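Local coordinates for receptor-like protein kinase ANXUR1 (Arabidopsis thaliana, PDB 6FIG) that is a malectin-like receptor kinase of plant reproduction whose ectodomain probably perceives extracellular signals and passes them to a cytoplasmic serine/threonine kinase, at residues F189-G195 with W211-Y217; L223-A229 with K251-G257; T346-T350 with S362-L367. All coordinates share one frame; numbering follows the deposited sequence. Where two conformers were deposited one is given.

Contact 1: F189-G195 with W211-Y217; sequences FRLNVGG and WYNDAPY. With CA (calcium ion), chain H.
Arg190 and Trp211 meet where strand 212-213 pairs in parallel with the end of strand 185-192 in the malectin-like beta-sandwich. From CB, CG stands anti to the backbone N (chi1 178°), which carries the arginine across the indole: CG lies 3.4 Å from Trp211 CE3, and CD sits over the centre of the six-membered ring as a CH-pi contact, 3.7 Å from its centroid. At chi3 the chain bends; NE pairs with Glu368 and NH1 with Glu125, while CZ, 5.6 Å from that centroid, offers at most a weak cation-pi attraction. Tyr212 N donates almost straight to Arg190 O, and Asn192 N returns a bond to Tyr212 O. Leu191 points to the opposite side of the strand, with Tyr212, its CD2 3.7 Å from Tyr217 CE2; the Phe189 and Tyr217 rings meet obliquely. A type II turn follows, where Asn192 OD1 and Val193 O bind calcium and Asn192 ND2 bonds to Gln196. Asp214 OD1 takes Gly194 N from above the carboxylate plane, OD2 being held by Trp270 and Arg254; Asn213, in an Asx turn with Ala215, gives ND2 to Gly195 O at 2.6 Å, in its amide plane.

Contact 2: L223-A229 with K251-G257; sequences LGVTLQA and KTARSQG. With CA (calcium ion), chain H.
Strands 225-228 and 252-255 run antiparallel, their axes 4.6 Å apart at 155°, with Val225 opposite Ser255 and Leu227 opposite Ala253 as hydrogen-bonded pairs; beyond them Ala229 N donates to Lys251 O at 2.8 Å. On the face of Thr226 and Gln228, side chains lie side by side. Thr226 CG2 rests over one face of the Arg254 guanidinium, 3.4 Å from NH1. That same NH1 donates to Leu223 O at 2.9 Å, a little out of the guanidinium plane, while NE turns to Asp214 in a salt bridge; the bend at chi3 (-61°) brings the group round to both. Strand 225-228 is an outer strand of the malectin-like beta-sandwich; its neighbour 252-255 pairs in turn with 363-372. Across the Val225 and Leu227 face, Leu227 CD1 lies 3.6 Å from Ser255 OG, which is also near Val225 O, and Val225 CG2 packs on Gly257 CA at 3.7 Å. At the other end of the ladder Gln228 runs beside Thr252, NE2 near the methyl CG2. With OG1 between the backbone N and the carbonyl carbon (chi1 56°), Thr252 grips calcium twice, through OG1 and through its own O, each at 2.4 Å.

Contact 3: T346-T350 with S362-L367; sequences TLQMT and SSLNGL. With CA (calcium ion), chain H; NAG (2-acetamido-2-deoxy-beta-D-glucopyranose), chain D.
Leu347 points its CD2 methyl straight at two leucines of the facing strand, tip to tip with each: Leu367 CD2 stands 3.8 Å away and Leu364 CD2 4.0 Å. All three share one shape, CG anti to the backbone N, and in Leu347 (chi1 173°) this extends the branch toward the facing strand. Met349 behaves differently. Its CG lies between the backbone N and the carbonyl carbon, and the chain bends at chi3 (57°), so that the thioether runs along the facing backbone and crosses Leu364 at about a right angle. SD rests 3.5 Å from Ser363 O, and CE ends 4.1 Å from Leu364 CB. Such methyl and thioether packing joins the two layers of a beta-sandwich, here the malectin-like domain: strand 344-351 belongs to the four-stranded sheet, whereas 363-372 belongs to the opposing layer, beside the calcium site. The CA atoms of Leu347 and Leu367 are 10.0 Å apart, but the backbones converge toward Thr350 and Ser362. Trp270 and Phe272 of strand 268-273 and Leu284 of strand 278-287 pack round the leucines. Ser363 OG is met by Lys297; Ser363 O, under the sulfur, is buried without a polar partner. The outer sides of the two strands do other work. Gln348 turns from the core to place OE1 2.6 Å from O6 of an N-acetylglucosamine, and Thr350 OG1 bonds Ser266 O. On the far strand, Asn365 O binds calcium at 2.4 Å, at a classic beta bulge that Asn365 and Gly366 make opposite His285.

One calcium ion ties the three contacts together: contact 1 supplies a side-chain amide oxygen and a carbonyl, contact 2 a threonine through two oxygens, contact 3 a single carbonyl, and Ile249 O completes the set. Strands 185-192 of contact 1 and 252-255 of contact 2 follow one another along the same edge of strand 363-372. The chemistry changes with burial. Contact 3 is buried and mainly apolar, with side-chain packing in place of backbone pairing; contact 1, partly buried, mixes backbone pairing with charged and aromatic groups; contact 2, farther out, relies on an antiparallel ladder with several exposed side chains. The Asp214–Arg254 salt bridge joins contacts 1 and 2 directly.

Contact 1: F189-G195 with W211-Y217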
loop_
_atom_site.group_PDB
_atom_site.type_symbol
_atom_site.label_atom_id
_atom_site.label_comp_id
_atom_site.label_asym_id
_atom_site.label_seq_id
_atom_site.Cartn_x
_atom_site.Cartn_y
_atom_site.Cartn_z
ATOM N N PHE A 189 6.747 21.026 -7.854
ATOM C CA PHE A 189 5.619 20.795 -8.764
ATOM C C PHE A 189 5.712 19.384 -9.291
ATOM O O PHE A 189 6.818 18.839 -9.473
ATOM C CB PHE A 189 5.646 21.770 -9.956
ATOM C CG PHE A 189 5.549 23.197 -9.543
ATOM C CD1 PHE A 189 4.321 23.766 -9.267
ATOM C CD2 PHE A 189 6.705 23.948 -9.339
ATOM C CE1 PHE A 189 4.232 25.046 -8.818
ATOM C CE2 PHE A 189 6.631 25.244 -8.898
ATOM C CZ PHE A 189 5.396 25.804 -8.635
ATOM N N ARG A 190 4.544 18.801 -9.518
ATOM C CA ARG A 190 4.445 17.447 -10.030
ATOM C C ARG A 190 3.223 17.373 -10.897
ATOM O O ARG A 190 2.097 17.506 -10.398
ATOM C CB ARG A 190 4.314 16.426 -8.896
ATOM C CG ARG A 190 4.166 15.006 -9.390
ATOM C CD ARG A 190 4.292 13.985 -8.284
ATOM N NE ARG A 190 5.636 13.874 -7.732
ATOM C CZ ARG A 190 6.016 14.204 -6.490
ATOM N NH1 ARG A 190 5.181 14.795 -5.651
ATOM N NH2 ARG A 190 7.254 13.944 -6.117
ATOM N N LEU A 191 3.439 17.206 -12.210
ATOM C CA LEU A 191 2.385 17.367 -13.193
ATOM C C LEU A 191 2.198 16.170 -14.099
ATOM O O LEU A 191 3.174 15.583 -14.580
ATOM C CB LEU A 191 2.652 18.580 -14.101
ATOM C CG LEU A 191 2.948 19.903 -13.413
ATOM C CD1 LEU A 191 3.218 20.965 -14.459
ATOM C CD2 LEU A 191 1.823 20.335 -12.479
ATOM N N ASN A 192 0.938 15.815 -14.315
ATOM C CA ASN A 192 0.557 14.944 -15.417
ATOM C C ASN A 192 0.285 15.848 -16.611
ATOM O O ASN A 192 -0.772 16.467 -16.701
ATOM C CB ASN A 192 -0.703 14.144 -15.072
ATOM C CG ASN A 192 -1.086 13.163 -16.148
ATOM O OD1 ASN A 192 -0.299 12.940 -17.078
ATOM N ND2 ASN A 192 -2.283 12.586 -16.052
ATOM N N VAL A 193 1.257 15.911 -17.515
ATOM C CA VAL A 193 1.173 16.801 -18.680
ATOM C C VAL A 193 0.161 16.229 -19.689
ATOM O O VAL A 193 0.269 15.077 -20.130
ATOM C CB VAL A 193 2.566 17.075 -19.282
ATOM C CG1 VAL A 193 2.442 17.933 -20.536
ATOM C CG2 VAL A 193 3.439 17.794 -18.266
ATOM N N GLY A 194 -0.832 17.045 -20.001
ATOM C CA GLY A 194 -1.875 16.678 -20.946
ATOM C C GLY A 194 -2.948 15.754 -20.405
ATOM O O GLY A 194 -3.818 15.334 -21.166
ATOM N N GLY A 195 -2.920 15.441 -19.106
ATOM C CA GLY A 195 -3.868 14.489 -18.531
ATOM C C GLY A 195 -4.527 15.023 -17.286
ATOM O O GLY A 195 -4.164 16.094 -16.790
ATOM N N TRP A 211 -0.393 13.730 -8.940
ATOM C CA TRP A 211 0.119 14.314 -10.199
ATOM C C TRP A 211 -0.973 15.236 -10.750
ATOM O O TRP A 211 -2.070 14.787 -11.058
ATOM C CB TRP A 211 0.489 13.231 -11.196
ATOM C CG TRP A 211 1.480 12.228 -10.709
ATOM C CD1 TRP A 211 1.262 11.217 -9.788
ATOM C CD2 TRP A 211 2.867 12.147 -11.068
ATOM N NE1 TRP A 211 2.426 10.508 -9.597
ATOM C CE2 TRP A 211 3.424 11.059 -10.362
ATOM C CE3 TRP A 211 3.688 12.872 -11.956
ATOM C CZ2 TRP A 211 4.753 10.702 -10.486
ATOM C CZ3 TRP A 211 4.995 12.499 -12.086
ATOM C CH2 TRP A 211 5.521 11.430 -11.361
ATOM N N TYR A 212 -0.689 16.524 -10.864
ATOM C CA TYR A 212 -1.725 17.506 -11.202
ATOM C C TYR A 212 -1.712 17.852 -12.687
ATOM O O TYR A 212 -0.647 17.885 -13.328
ATOM C CB TYR A 212 -1.492 18.778 -10.413
ATOM C CG TYR A 212 -1.616 18.596 -8.919
ATOM C CD1 TYR A 212 -2.838 18.734 -8.297
ATOM C CD2 TYR A 212 -0.502 18.276 -8.141
ATOM C CE1 TYR A 212 -2.954 18.573 -6.914
ATOM C CE2 TYR A 212 -0.603 18.117 -6.765
ATOM C CZ TYR A 212 -1.830 18.260 -6.164
ATOM O OH TYR A 212 -1.920 18.090 -4.805
ATOM N N ASN A 213 -2.884 18.159 -13.216
ATOM C CA ASN A 213 -2.960 18.633 -14.589
ATOM C C ASN A 213 -2.080 19.884 -14.772
ATOM O O ASN A 213 -1.965 20.720 -13.869
ATOM C CB ASN A 213 -4.397 18.906 -14.998
ATOM C CG ASN A 213 -4.491 19.484 -16.398
ATOM O OD1 ASN A 213 -4.646 20.683 -16.547
ATOM N ND2 ASN A 213 -4.360 18.642 -17.423
ATOM N N ASP A 214 -1.430 19.976 -15.941
ATOM C CA ASP A 214 -0.451 21.037 -16.206
ATOM C C ASP A 214 -1.011 22.342 -16.750
ATOM O O ASP A 214 -0.288 23.327 -16.811
ATOM C CB ASP A 214 0.634 20.531 -17.154
ATOM C CG ASP A 214 0.121 20.327 -18.554
ATOM O OD1 ASP A 214 -0.933 19.660 -18.702
ATOM O OD2 ASP A 214 0.753 20.849 -19.506
ATOM N N ALA A 215 -2.281 22.368 -17.148
ATOM C CA ALA A 215 -2.858 23.525 -17.845
ATOM C C ALA A 215 -2.662 24.868 -17.132
ATOM O O ALA A 215 -2.382 25.868 -17.791
ATOM C CB ALA A 215 -4.328 23.291 -18.140
ATOM N N PRO A 216 -2.772 24.895 -15.788
ATOM C CA PRO A 216 -2.591 26.165 -15.083
ATOM C C PRO A 216 -1.209 26.807 -15.217
ATOM O O PRO A 216 -1.076 28.020 -14.984
ATOM C CB PRO A 216 -2.854 25.788 -13.623
ATOM C CG PRO A 216 -3.800 24.636 -13.727
ATOM C CD PRO A 216 -3.276 23.848 -14.876
ATOM N N TYR A 217 -0.216 26.016 -15.626
ATOM C CA TYR A 217 1.157 26.472 -15.724
ATOM C C TYR A 217 1.578 26.869 -17.139
ATOM O O TYR A 217 2.716 27.286 -17.345
ATOM C CB TYR A 217 2.068 25.371 -15.171
ATOM C CG TYR A 217 1.732 25.091 -13.727
ATOM C CD1 TYR A 217 2.195 25.937 -12.728
ATOM C CD2 TYR A 217 0.900 24.035 -13.376
ATOM C CE1 TYR A 217 1.886 25.704 -11.394
ATOM C CE2 TYR A 217 0.579 23.802 -12.037
ATOM C CZ TYR A 217 1.075 24.640 -11.064
ATOM O OH TYR A 217 0.755 24.411 -9.739
HETATM CA CA CA H . 0.629 12.776 -19.195
#

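Contact 2: L223-A229 with K251-G257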
loop_
_atom_site.group_PDB
_atom_site.type_symbol
_atom_site.label_atom_id
_atom_site.label_comp_id
_atom_site.label_asym_id
_atom_site.label_seq_id
_atom_site.Cartn_x
_atom_site.Cartn_y
_atom_site.Cartn_z
ATOM N N LEU A 223 -2.147 26.585 -26.011
ATOM C CA LEU A 223 -2.051 25.472 -25.062
ATOM C C LEU A 223 -1.751 24.147 -25.766
ATOM O O LEU A 223 -1.592 23.112 -25.119
ATOM C CB LEU A 223 -3.315 25.365 -24.197
ATOM C CG LEU A 223 -3.209 26.165 -22.883
ATOM C CD1 LEU A 223 -3.495 27.638 -23.138
ATOM C CD2 LEU A 223 -4.115 25.607 -21.789
ATOM N N GLY A 224 -1.643 24.167 -27.088
ATOM C CA GLY A 224 -1.294 22.978 -27.823
ATOM C C GLY A 224 -2.472 22.038 -27.930
ATOM O O GLY A 224 -3.636 22.462 -27.896
ATOM N N VAL A 225 -2.158 20.763 -28.094
ATOM C CA VAL A 225 -3.136 19.718 -28.339
ATOM C C VAL A 225 -2.812 18.607 -27.353
ATOM O O VAL A 225 -1.675 18.107 -27.321
ATOM C CB VAL A 225 -3.025 19.212 -29.791
ATOM C CG1 VAL A 225 -3.753 17.882 -29.995
ATOM C CG2 VAL A 225 -3.575 20.270 -30.748
ATOM N N THR A 226 -3.790 18.218 -26.542
ATOM C CA THR A 226 -3.592 17.096 -25.641
ATOM C C THR A 226 -3.893 15.789 -26.370
ATOM O O THR A 226 -4.784 15.721 -27.232
ATOM C CB THR A 226 -4.413 17.254 -24.343
ATOM O OG1 THR A 226 -5.777 17.506 -24.664
ATOM C CG2 THR A 226 -3.900 18.428 -23.541
ATOM N N LEU A 227 -3.107 14.768 -26.052
ATOM C CA LEU A 227 -3.157 13.469 -26.685
ATOM C C LEU A 227 -3.403 12.405 -25.628
ATOM O O LEU A 227 -2.938 12.526 -24.489
ATOM C CB LEU A 227 -1.819 13.158 -27.371
ATOM C CG LEU A 227 -1.264 14.187 -28.365
ATOM C CD1 LEU A 227 0.184 13.859 -28.710
ATOM C CD2 LEU A 227 -2.129 14.253 -29.608
ATOM N N GLN A 228 -4.101 11.344 -26.015
ATOM C CA GLN A 228 -4.299 10.198 -25.147
ATOM C C GLN A 228 -4.034 8.914 -25.911
ATOM O O GLN A 228 -4.444 8.770 -27.087
ATOM C CB GLN A 228 -5.720 10.195 -24.613
ATOM C CG GLN A 228 -5.922 9.232 -23.462
ATOM C CD GLN A 228 -7.213 9.512 -22.735
ATOM O OE1 GLN A 228 -8.275 9.600 -23.354
ATOM N NE2 GLN A 228 -7.129 9.670 -21.422
ATOM N N ALA A 229 -3.364 7.976 -25.255
ATOM C CA ALA A 229 -3.057 6.693 -25.859
ATOM C C ALA A 229 -4.353 5.936 -26.060
ATOM O O ALA A 229 -5.338 6.187 -25.369
ATOM C CB ALA A 229 -2.117 5.888 -24.999
ATOM N N LYS A 251 0.494 7.691 -20.536
ATOM C CA LYS A 251 -0.602 7.507 -21.507
ATOM C C LYS A 251 -1.267 8.804 -21.982
ATOM O O LYS A 251 -2.196 8.764 -22.810
ATOM C CB LYS A 251 -1.671 6.559 -20.936
ATOM C CG LYS A 251 -1.150 5.155 -20.733
ATOM C CD LYS A 251 -2.170 4.247 -20.044
ATOM C CE LYS A 251 -1.533 2.905 -19.709
ATOM N NZ LYS A 251 -2.439 1.981 -18.947
ATOM N N THR A 252 -0.833 9.948 -21.455
ATOM C CA THR A 252 -1.289 11.234 -21.942
ATOM C C THR A 252 -0.108 12.158 -22.161
ATOM O O THR A 252 0.909 12.063 -21.480
ATOM C CB THR A 252 -2.264 11.928 -20.988
ATOM O OG1 THR A 252 -1.639 12.060 -19.711
ATOM C CG2 THR A 252 -3.582 11.139 -20.875
ATOM N N ALA A 253 -0.283 13.105 -23.074
ATOM C CA ALA A 253 0.748 14.095 -23.352
ATOM C C ALA A 253 0.136 15.398 -23.836
ATOM O O ALA A 253 -1.018 15.448 -24.290
ATOM C CB ALA A 253 1.731 13.550 -24.397
ATOM N N ARG A 254 0.923 16.456 -23.730
ATOM C CA ARG A 254 0.612 17.710 -24.403
ATOM C C ARG A 254 1.597 17.816 -25.547
ATOM O O ARG A 254 2.788 17.549 -25.381
ATOM C CB ARG A 254 0.723 18.914 -23.473
ATOM C CG ARG A 254 0.195 20.214 -24.063
ATOM C CD ARG A 254 0.224 21.351 -23.063
ATOM N NE ARG A 254 -0.618 21.049 -21.898
ATOM C CZ ARG A 254 -1.951 21.141 -21.872
ATOM N NH1 ARG A 254 -2.641 21.572 -22.927
ATOM N NH2 ARG A 254 -2.613 20.832 -20.762
ATOM N N SER A 255 1.084 18.198 -26.705
ATOM C CA SER A 255 1.915 18.415 -27.888
ATOM C C SER A 255 1.574 19.761 -28.480
ATOM O O SER A 255 0.635 20.423 -28.042
ATOM C CB SER A 255 1.687 17.296 -28.897
ATOM O OG SER A 255 0.388 17.370 -29.454
ATOM N N GLN A 256 2.326 20.180 -29.493
ATOM C CA GLN A 256 2.004 21.439 -30.160
ATOM C C GLN A 256 0.853 21.276 -31.109
ATOM O O GLN A 256 0.008 22.148 -31.181
ATOM C CB GLN A 256 3.217 22.034 -30.844
ATOM C CG GLN A 256 4.144 22.685 -29.844
ATOM C CD GLN A 256 5.317 23.335 -30.521
ATOM O OE1 GLN A 256 6.307 22.661 -30.803
ATOM N NE2 GLN A 256 5.211 24.633 -30.804
ATOM N N GLY A 257 0.810 20.153 -31.818
ATOM C CA GLY A 257 -0.367 19.777 -32.616
ATOM C C GLY A 257 -0.037 19.424 -34.059
ATOM O O GLY A 257 1.138 19.288 -34.411
HETATM CA CA CA H . 0.629 12.776 -19.195
#

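Contact 3: T346-T350 with S362-L367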
loop_
_atom_site.group_PDB
_atom_site.type_symbol
_atom_site.label_atom_id
_atom_site.label_comp_id
_atom_site.label_asym_id
_atom_site.label_seq_id
_atom_site.Cartn_x
_atom_site.Cartn_y
_atom_site.Cartn_z
ATOM N N THR A 346 11.113 28.721 -16.480
ATOM C CA THR A 346 10.327 28.533 -17.694
ATOM C C THR A 346 10.823 27.295 -18.409
ATOM O O THR A 346 12.030 27.036 -18.475
ATOM C CB THR A 346 10.407 29.728 -18.658
ATOM O OG1 THR A 346 11.770 29.980 -19.031
ATOM C CG2 THR A 346 9.796 30.964 -18.023
ATOM N N LEU A 347 9.891 26.503 -18.924
ATOM C CA LEU A 347 10.245 25.342 -19.738
ATOM C C LEU A 347 9.620 25.590 -21.098
ATOM O O LEU A 347 8.437 25.922 -21.156
ATOM C CB LEU A 347 9.700 24.075 -19.125
ATOM C CG LEU A 347 9.846 22.815 -19.962
ATOM C CD1 LEU A 347 11.301 22.441 -20.148
ATOM C CD2 LEU A 347 9.093 21.668 -19.315
ATOM N N GLN A 348 10.402 25.469 -22.176
ATOM C CA GLN A 348 9.860 25.739 -23.522
ATOM C C GLN A 348 10.260 24.641 -24.466
ATOM O O GLN A 348 11.350 24.119 -24.352
ATOM C CB GLN A 348 10.353 27.068 -24.056
ATOM C CG GLN A 348 9.875 28.246 -23.234
ATOM C CD GLN A 348 10.478 29.528 -23.701
ATOM O OE1 GLN A 348 11.692 29.729 -23.588
ATOM N NE2 GLN A 348 9.650 30.406 -24.273
ATOM N N MET A 349 9.354 24.266 -25.360
ATOM C CA MET A 349 9.711 23.362 -26.448
ATOM C C MET A 349 9.111 23.804 -27.776
ATOM O O MET A 349 8.057 24.427 -27.829
ATOM C CB MET A 349 9.397 21.896 -26.125
ATOM C CG MET A 349 7.986 21.567 -25.713
ATOM S SD MET A 349 7.847 19.814 -25.250
ATOM C CE MET A 349 9.031 19.615 -23.975
ATOM N N THR A 350 9.825 23.462 -28.849
ATOM C CA THR A 350 9.462 23.884 -30.199
ATOM C C THR A 350 10.097 22.856 -31.128
ATOM O O THR A 350 11.078 22.225 -30.746
ATOM C CB THR A 350 9.952 25.330 -30.489
ATOM O OG1 THR A 350 9.408 25.832 -31.727
ATOM C CG2 THR A 350 11.475 25.410 -30.557
ATOM N N SER A 362 6.315 18.786 -30.940
ATOM C CA SER A 362 6.994 18.487 -29.682
ATOM C C SER A 362 5.955 17.928 -28.724
ATOM O O SER A 362 4.761 18.132 -28.909
ATOM C CB SER A 362 7.634 19.737 -29.099
ATOM O OG SER A 362 6.665 20.727 -28.809
ATOM N N SER A 363 6.411 17.194 -27.722
ATOM C CA SER A 363 5.478 16.640 -26.731
ATOM C C SER A 363 6.170 16.378 -25.407
ATOM O O SER A 363 7.394 16.298 -25.326
ATOM C CB SER A 363 4.787 15.370 -27.236
ATOM O OG SER A 363 5.697 14.282 -27.330
ATOM N N LEU A 364 5.340 16.250 -24.380
ATOM C CA LEU A 364 5.796 15.998 -23.033
ATOM C C LEU A 364 4.665 15.259 -22.304
ATOM O O LEU A 364 3.488 15.602 -22.490
ATOM C CB LEU A 364 6.116 17.318 -22.336
ATOM C CG LEU A 364 6.635 17.226 -20.878
ATOM C CD1 LEU A 364 7.976 16.525 -20.813
ATOM C CD2 LEU A 364 6.723 18.626 -20.296
ATOM N N ASN A 365 5.018 14.268 -21.479
ATOM C CA ASN A 365 3.994 13.451 -20.780
ATOM C C ASN A 365 3.853 13.757 -19.289
ATOM O O ASN A 365 2.786 13.572 -18.723
ATOM C CB ASN A 365 4.279 11.966 -20.946
ATOM C CG ASN A 365 4.354 11.523 -22.409
ATOM O OD1 ASN A 365 5.247 11.978 -23.141
ATOM N ND2 ASN A 365 3.462 10.598 -22.833
ATOM N N GLY A 366 4.919 14.227 -18.667
ATOM C CA GLY A 366 4.904 14.515 -17.236
ATOM C C GLY A 366 6.032 15.452 -16.891
ATOM O O GLY A 366 7.013 15.575 -17.649
ATOM N N LEU A 367 5.932 16.083 -15.720
ATOM C CA LEU A 367 6.957 17.016 -15.289
ATOM C C LEU A 367 7.024 17.098 -13.784
ATOM O O LEU A 367 6.014 17.350 -13.155
ATOM C CB LEU A 367 6.682 18.414 -15.842
ATOM C CG LEU A 367 7.676 19.530 -15.510
ATOM C CD1 LEU A 367 9.104 19.245 -15.988
ATOM C CD2 LEU A 367 7.166 20.826 -16.102
HETATM CA CA CA H . 0.629 12.776 -19.195
HETATM C C1 NAG D . 11.458 29.526 -28.154
HETATM C C2 NAG D . 11.716 30.530 -29.258
HETATM C C3 NAG D . 13.195 30.888 -29.343
HETATM C C4 NAG D . 13.788 31.199 -27.979
HETATM C C5 NAG D . 13.496 30.044 -27.031
HETATM C C6 NAG D . 14.099 30.168 -25.635
HETATM C C7 NAG D . 10.187 30.299 -31.176
HETATM C C8 NAG D . 9.898 29.490 -32.416
HETATM N N2 NAG D . 11.260 29.895 -30.490
HETATM O O3 NAG D . 13.345 32.025 -30.192
HETATM O O4 NAG D . 15.207 31.333 -28.098
HETATM O O5 NAG D . 12.080 29.959 -26.942
HETATM O O6 NAG D . 13.454 31.203 -24.886
HETATM O O7 NAG D . 9.487 31.251 -30.842
#